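Side-chain contacts in protein NBR1 homolog (Arabidopsis thaliana, PDB 6TGS), which probably acts as an autophagy receptor that targets ubiquitinated protein aggregates for degradation in the vacuole, and self-associates through its PB1 domain, the part present here: residues A67-D70 with D71-F75; L74-V77 with T78-L82. The protein carries 3 engineered substitutions. All coordinates share one frame; numbering follows the deposited sequence.

Contact 1: A67-D70 with D71-F75; sequences ALVD and DNDLF
Asp70 and Asp73 form a capping box at the start of helix 71-79, each carboxylate accepting from the other residue's backbone N-H. Asp70 is the N-cap: with CG held between its own N and carbonyl carbon (chi1 55°), the carboxylate turns back over the first turn, and Asp70 OD1 takes the N-H of Asp73 at 3.1 Å, nearly along the C-O axis. In return OD2 of Asp73 accepts from Asp70 N at 2.9 Å. Asp73 OD2 also accepts from Val69 N at 2.9 Å; one oxygen thus grips two successive N-H groups of the incoming loop, with the donors on opposite faces of the carboxylate plane. The planes of the two carboxylates lie only 12° apart, and Asp70 OD1 stands 3.2 Å from Asp73 OD2, a proximity of like charges that the backbone donors at the helix start probably ease. The other oxygen, Asp73 OD1, receives a water that also donates to Ala67 O. Beneath these polar groups, Leu68 CD2 packs on Asp73 CB at 3.9 Å, an apolar side chain suited to the buried face toward helix 35-46. Such a reciprocal pair is the classic capping box, here within an acidic run consistent with the OPCA motif of PB1 domains.

Contact 2: L74-V77 with T78-L82; sequences LFDV and TNQRL
Phe75 and Asn79, one turn apart on helix 71-79, meet with ring and amide planes almost perpendicular, 85° apart. With CG anti to the backbone N (chi1 -176°), the Phe75 ring leans outward and forward toward the next turn, where Asn79 meets it. The amide stands upright on the CD2-CE2 side of the ring, OD1 over one face and offset toward the rim, Asn79 ND2 3.0 Å from Phe75 CE2. Asn79 ND2 also donates to Asp76 OD1 at 3.3 Å, on the anti side of a carboxylate set nearly at right angles to the amide. Were Asp76 replaced by an alanine, Asn79 ND2 would probably lose this acceptor and the amide would be freer to turn against the ring. Thr78 suits its place by folding its hydroxyl back onto the helix: Thr78 OG1 donates to Phe75 O at 2.8 Å, in the carbonyl plane, and Asn79 N shares that acceptor. The helix then ends in a Schellman motif, with Arg81 at positive phi and a weak bond from Leu82 N to Val77 O. Across this turn Val77 CG1 touches Leu82 CB at 4.1 Å, the two side chains crossing at about a right angle. Both rest on Tyr58 of strand 55-59, while Leu74 reaches helix 35-46 and Thr78 touches Leu31 in a loop.

Contacts 1 and 2 cover the two ends of one short helix, 71-79, with centres about 9 Å apart, and they share Leu74 and Phe75. The capping box of contact 1 begins the helix after strand 65-67; the Schellman turn of contact 2 closes it before strand 84-90. Their apolar sides face the same interior: Leu68 and Leu74 lie on Met35 and Leu38, and Tyr58 of strand 55-59 is touched from both contacts. The nearest side-chain atoms of Asp73 and Asp76 each lie about 3 Å from bound glycerol, probably from the crystallisation liquor, hydrogen-bonded at Asp73 and weakly at Asp76. Asp70, Asp71, Asp73 and Asp76 together form an acidic run consistent with the charged surface through which PB1 domains associate.

Contact 1: A67-D70 with D71-F75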
ATOM      1  N   ALA A  67       4.374   9.210  -1.374  1.00 16.42           N
ATOM      2  CA  ALA A  67       5.267   8.055  -1.469  1.00 17.20           C
ATOM      3  C   ALA A  67       5.280   7.287  -0.156  1.00 20.39           C
ATOM      4  O   ALA A  67       5.548   7.859   0.907  1.00 25.34           O
ATOM      5  CB  ALA A  67       6.685   8.477  -1.826  1.00 19.69           C
ATOM      6  N   LEU A  68       5.027   5.988  -0.240  1.00 16.40           N
ATOM      7  CA  LEU A  68       5.124   5.112   0.921  1.00 14.37           C
ATOM      8  C   LEU A  68       6.588   4.729   1.071  1.00 22.94           C
ATOM      9  O   LEU A  68       7.091   3.849   0.363  1.00 25.60           O
ATOM     10  CB  LEU A  68       4.232   3.890   0.744  1.00 16.19           C
ATOM     11  CG  LEU A  68       2.749   4.166   0.506  1.00 18.58           C
ATOM     12  CD1 LEU A  68       2.044   2.832   0.206  1.00 23.02           C
ATOM     13  CD2 LEU A  68       2.110   4.855   1.699  1.00 21.31           C
ATOM     14  N   VAL A  69       7.299   5.422   1.961  1.00 20.87           N
ATOM     15  CA  VAL A  69       8.705   5.107   2.197  1.00 19.74           C
ATOM     16  C   VAL A  69       8.967   4.551   3.593  1.00 26.71           C
ATOM     17  O   VAL A  69       9.991   3.872   3.780  1.00 30.65           O
ATOM     18  CB  VAL A  69       9.616   6.323   1.917  1.00 22.24           C
ATOM     19  CG1 VAL A  69       9.627   6.647   0.435  1.00 25.03           C
ATOM     20  CG2 VAL A  69       9.183   7.556   2.706  1.00 30.12           C
ATOM     21  N   ASP A  70       8.077   4.767   4.564  1.00 24.00           N
ATOM     22  CA  ASP A  70       8.278   4.198   5.889  1.00 29.07           C
ATOM     23  C   ASP A  70       6.935   3.875   6.534  1.00 25.53           C
ATOM     24  O   ASP A  70       5.866   4.173   5.992  1.00 23.80           O
ATOM     25  CB  ASP A  70       9.123   5.136   6.778  1.00 27.89           C
ATOM     26  CG  ASP A  70       8.547   6.537   6.881  1.00 32.98           C
ATOM     27  OD1 ASP A  70       7.347   6.660   7.197  1.00 29.61           O
ATOM     28  OD2 ASP A  70       9.293   7.528   6.667  1.00 31.20           O
ATOM     29  N   ASP A  71       7.008   3.250   7.713  1.00 26.11           N
ATOM     30  CA  ASP A  71       5.795   2.823   8.405  1.00 29.54           C
ATOM     31  C   ASP A  71       4.916   4.001   8.804  1.00 25.92           C
ATOM     32  O   ASP A  71       3.696   3.846   8.929  1.00 35.24           O
ATOM     33  CB  ASP A  71       6.156   1.998   9.643  1.00 28.43           C
ATOM     34  CG  ASP A  71       6.562   0.581   9.304  1.00 34.10           C
ATOM     35  OD1 ASP A  71       6.206   0.116   8.208  1.00 33.11           O
ATOM     36  OD2 ASP A  71       7.223  -0.069  10.141  1.00 38.95           O
ATOM     37  N   ASN A  72       5.506   5.185   9.017  1.00 29.69           N
ATOM     38  CA  ASN A  72       4.688   6.346   9.343  1.00 24.57           C
ATOM     39  C   ASN A  72       3.762   6.722   8.194  1.00 23.01           C
ATOM     40  O   ASN A  72       2.636   7.180   8.430  1.00 27.07           O
ATOM     41  CB  ASN A  72       5.578   7.530   9.720  1.00 31.03           C
ATOM     42  CG  ASN A  72       6.368   7.276  10.987  1.00 39.35           C
ATOM     43  OD1 ASN A  72       5.813   6.848  11.997  1.00 40.50           O
ATOM     44  ND2 ASN A  72       7.669   7.541  10.941  1.00 47.46           N
ATOM     45  N   ASP A  73       4.217   6.548   6.950  1.00 22.03           N
ATOM     46  CA  ASP A  73       3.356   6.792   5.800  1.00 20.81           C
ATOM     47  C   ASP A  73       2.179   5.819   5.761  1.00 21.65           C
ATOM     48  O   ASP A  73       1.085   6.187   5.327  1.00 21.44           O
ATOM     49  CB  ASP A  73       4.149   6.674   4.502  1.00 26.00           C
ATOM     50  CG  ASP A  73       5.314   7.624   4.448  1.00 30.00           C
ATOM     51  OD1 ASP A  73       5.113   8.835   4.706  1.00 27.40           O
ATOM     52  OD2 ASP A  73       6.424   7.164   4.138  1.00 25.13           O
ATOM     53  N   LEU A  74       2.409   4.566   6.157  1.00 23.41           N
ATOM     54  CA  LEU A  74       1.313   3.595   6.154  1.00 25.87           C
ATOM     55  C   LEU A  74       0.385   3.820   7.332  1.00 31.93           C
ATOM     56  O   LEU A  74      -0.843   3.693   7.203  1.00 36.20           O
ATOM     57  CB  LEU A  74       1.856   2.168   6.171  1.00 33.87           C
ATOM     58  CG  LEU A  74       2.083   1.516   4.818  1.00 35.56           C
ATOM     59  CD1 LEU A  74       2.816   0.188   5.028  1.00 48.77           C
ATOM     60  CD2 LEU A  74       0.751   1.328   4.107  1.00 38.17           C
ATOM     61  N   PHE A  75       0.946   4.135   8.502  1.00 35.99           N
ATOM     62  CA  PHE A  75       0.138   4.522   9.651  1.00 38.58           C
ATOM     63  C   PHE A  75      -0.800   5.667   9.295  1.00 43.02           C
ATOM     64  O   PHE A  75      -1.960   5.693   9.719  1.00 37.17           O
ATOM     65  CB  PHE A  75       1.052   4.914  10.812  1.00 40.14           C
ATOM     66  CG  PHE A  75       0.331   5.232  12.092  1.00 49.72           C
ATOM     67  CD1 PHE A  75      -0.199   4.223  12.879  1.00 58.71           C
ATOM     68  CD2 PHE A  75       0.217   6.538  12.530  1.00 57.99           C
ATOM     69  CE1 PHE A  75      -0.850   4.519  14.067  1.00 59.60           C
ATOM     70  CE2 PHE A  75      -0.425   6.833  13.726  1.00 60.28           C
ATOM     71  CZ  PHE A  75      -0.968   5.824  14.484  1.00 64.24           C
TER
HETATM   72  O   HOH W   1       5.982   9.965   2.372  1.00 22.80           O

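Contact 2: L74-V77 with T78-L82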
ATOM      1  N   LEU A  74       2.409   4.566   6.157  1.00 23.41           N
ATOM      2  CA  LEU A  74       1.313   3.595   6.154  1.00 25.87           C
ATOM      3  C   LEU A  74       0.385   3.820   7.332  1.00 31.93           C
ATOM      4  O   LEU A  74      -0.843   3.693   7.203  1.00 36.20           O
ATOM      5  CB  LEU A  74       1.856   2.168   6.171  1.00 33.87           C
ATOM      6  CG  LEU A  74       2.083   1.516   4.818  1.00 35.56           C
ATOM      7  CD1 LEU A  74       2.816   0.188   5.028  1.00 48.77           C
ATOM      8  CD2 LEU A  74       0.751   1.328   4.107  1.00 38.17           C
ATOM      9  N   PHE A  75       0.946   4.135   8.502  1.00 35.99           N
ATOM     10  CA  PHE A  75       0.138   4.522   9.651  1.00 38.58           C
ATOM     11  C   PHE A  75      -0.800   5.667   9.295  1.00 43.02           C
ATOM     12  O   PHE A  75      -1.960   5.693   9.719  1.00 37.17           O
ATOM     13  CB  PHE A  75       1.052   4.914  10.812  1.00 40.14           C
ATOM     14  CG  PHE A  75       0.331   5.232  12.092  1.00 49.72           C
ATOM     15  CD1 PHE A  75      -0.199   4.223  12.879  1.00 58.71           C
ATOM     16  CD2 PHE A  75       0.217   6.538  12.530  1.00 57.99           C
ATOM     17  CE1 PHE A  75      -0.850   4.519  14.067  1.00 59.60           C
ATOM     18  CE2 PHE A  75      -0.425   6.833  13.726  1.00 60.28           C
ATOM     19  CZ  PHE A  75      -0.968   5.824  14.484  1.00 64.24           C
ATOM     20  N   ASP A  76      -0.317   6.610   8.490  1.00 30.11           N
ATOM     21  CA  ASP A  76      -1.122   7.760   8.119  1.00 31.86           C
ATOM     22  C   ASP A  76      -2.182   7.450   7.069  1.00 32.40           C
ATOM     23  O   ASP A  76      -3.091   8.262   6.873  1.00 27.92           O
ATOM     24  CB  ASP A  76      -0.219   8.883   7.634  1.00 27.34           C
ATOM     25  CG  ASP A  76      -0.760  10.242   8.011  1.00 40.88           C
ATOM     26  OD1 ASP A  76      -1.015  10.460   9.215  1.00 48.17           O
ATOM     27  OD2 ASP A  76      -0.935  11.087   7.111  1.00 36.22           O
ATOM     28  N   VAL A  77      -2.159   6.303   6.419  1.00 30.42           N
ATOM     29  CA  VAL A  77      -3.298   5.910   5.550  1.00 32.71           C
ATOM     30  C   VAL A  77      -4.525   5.703   6.443  1.00 40.53           C
ATOM     31  O   VAL A  77      -5.596   6.156   6.096  1.00 41.35           O
ATOM     32  CB  VAL A  77      -2.961   4.652   4.737  1.00 30.96           C
ATOM     33  CG1 VAL A  77      -4.203   3.995   4.166  1.00 31.44           C
ATOM     34  CG2 VAL A  77      -1.966   4.958   3.632  1.00 23.65           C
ATOM     35  N   THR A  78      -4.327   5.039   7.562  1.00 42.00           N
ATOM     36  CA  THR A  78      -5.419   4.751   8.525  1.00 48.31           C
ATOM     37  C   THR A  78      -5.808   6.030   9.268  1.00 50.61           C
ATOM     38  O   THR A  78      -7.002   6.269   9.435  1.00 48.16           O
ATOM     39  CB  THR A  78      -4.894   3.704   9.515  1.00 46.23           C
ATOM     40  OG1 THR A  78      -4.232   4.341  10.602  1.00 61.74           O
ATOM     41  CG2 THR A  78      -3.931   2.723   8.891  1.00 54.48           C
ATOM     42  N   ASN A  79      -4.819   6.798   9.710  1.00 42.26           N
ATOM     43  CA  ASN A  79      -5.094   8.026  10.490  1.00 47.38           C
ATOM     44  C   ASN A  79      -6.034   8.891   9.686  1.00 48.46           C
ATOM     45  O   ASN A  79      -6.914   9.513  10.252  1.00 54.68           O
ATOM     46  CB  ASN A  79      -3.842   8.848  10.749  1.00 39.46           C
ATOM     47  CG  ASN A  79      -2.899   8.238  11.749  1.00 51.64           C
ATOM     48  OD1 ASN A  79      -3.169   7.173  12.290  1.00 51.04           O
ATOM     49  ND2 ASN A  79      -1.795   8.921  11.986  1.00 46.38           N
ATOM     50  N   GLN A  80      -5.849   8.853   8.396  1.00 41.18           N
ATOM     51  CA  GLN A  80      -6.673   9.670   7.456  1.00 38.14           C
ATOM     52  C   GLN A  80      -8.023   9.010   7.092  1.00 56.46           C
ATOM     53  O   GLN A  80      -8.730   9.540   6.230  1.00 61.40           O
ATOM     54  CB  GLN A  80      -5.899  10.012   6.180  1.00 43.10           C
ATOM     55  CG  GLN A  80      -4.798  11.043   6.365  1.00 36.50           C
ATOM     56  CD  GLN A  80      -3.968  11.231   5.119  1.00 40.64           C
ATOM     57  OE1 GLN A  80      -3.469  10.282   4.530  1.00 51.55           O
ATOM     58  NE2 GLN A  80      -3.811  12.476   4.705  1.00 45.92           N
ATOM     59  N   ARG A  81      -8.313   7.857   7.670  1.00 52.54           N
ATOM     60  CA  ARG A  81      -9.588   7.153   7.422  1.00 56.63           C
ATOM     61  C   ARG A  81      -9.810   6.843   5.944  1.00 63.64           C
ATOM     62  O   ARG A  81     -10.946   6.894   5.510  1.00 68.58           O
ATOM     63  CB  ARG A  81     -10.746   7.896   8.071  1.00 57.79           C
ATOM     64  CG  ARG A  81     -10.673   7.976   9.587  1.00 66.72           C
ATOM     65  CD  ARG A  81     -11.917   8.677  10.093  1.00 71.88           C
ATOM     66  NE  ARG A  81     -11.784   9.133  11.465  1.00 74.22           N
ATOM     67  CZ  ARG A  81     -12.196   8.453  12.528  1.00 75.96           C
ATOM     68  NH1 ARG A  81     -12.774   7.273  12.382  1.00 75.32           N
ATOM     69  NH2 ARG A  81     -12.024   8.958  13.736  1.00 79.78           N
ATOM     70  N   LEU A  82      -8.750   6.547   5.195  1.00 59.78           N
ATOM     71  CA  LEU A  82      -8.953   6.020   3.824  1.00 56.29           C
ATOM     72  C   LEU A  82      -9.556   4.615   3.924  1.00 48.34           C
ATOM     73  O   LEU A  82      -9.141   3.864   4.820  1.00 53.56           O
ATOM     74  CB  LEU A  82      -7.622   6.014   3.065  1.00 43.40           C
ATOM     75  CG  LEU A  82      -6.852   7.333   3.073  1.00 58.86           C
ATOM     76  CD1 LEU A  82      -5.698   7.293   2.085  1.00 48.03           C
ATOM     77  CD2 LEU A  82      -7.776   8.501   2.767  1.00 59.25           C
TER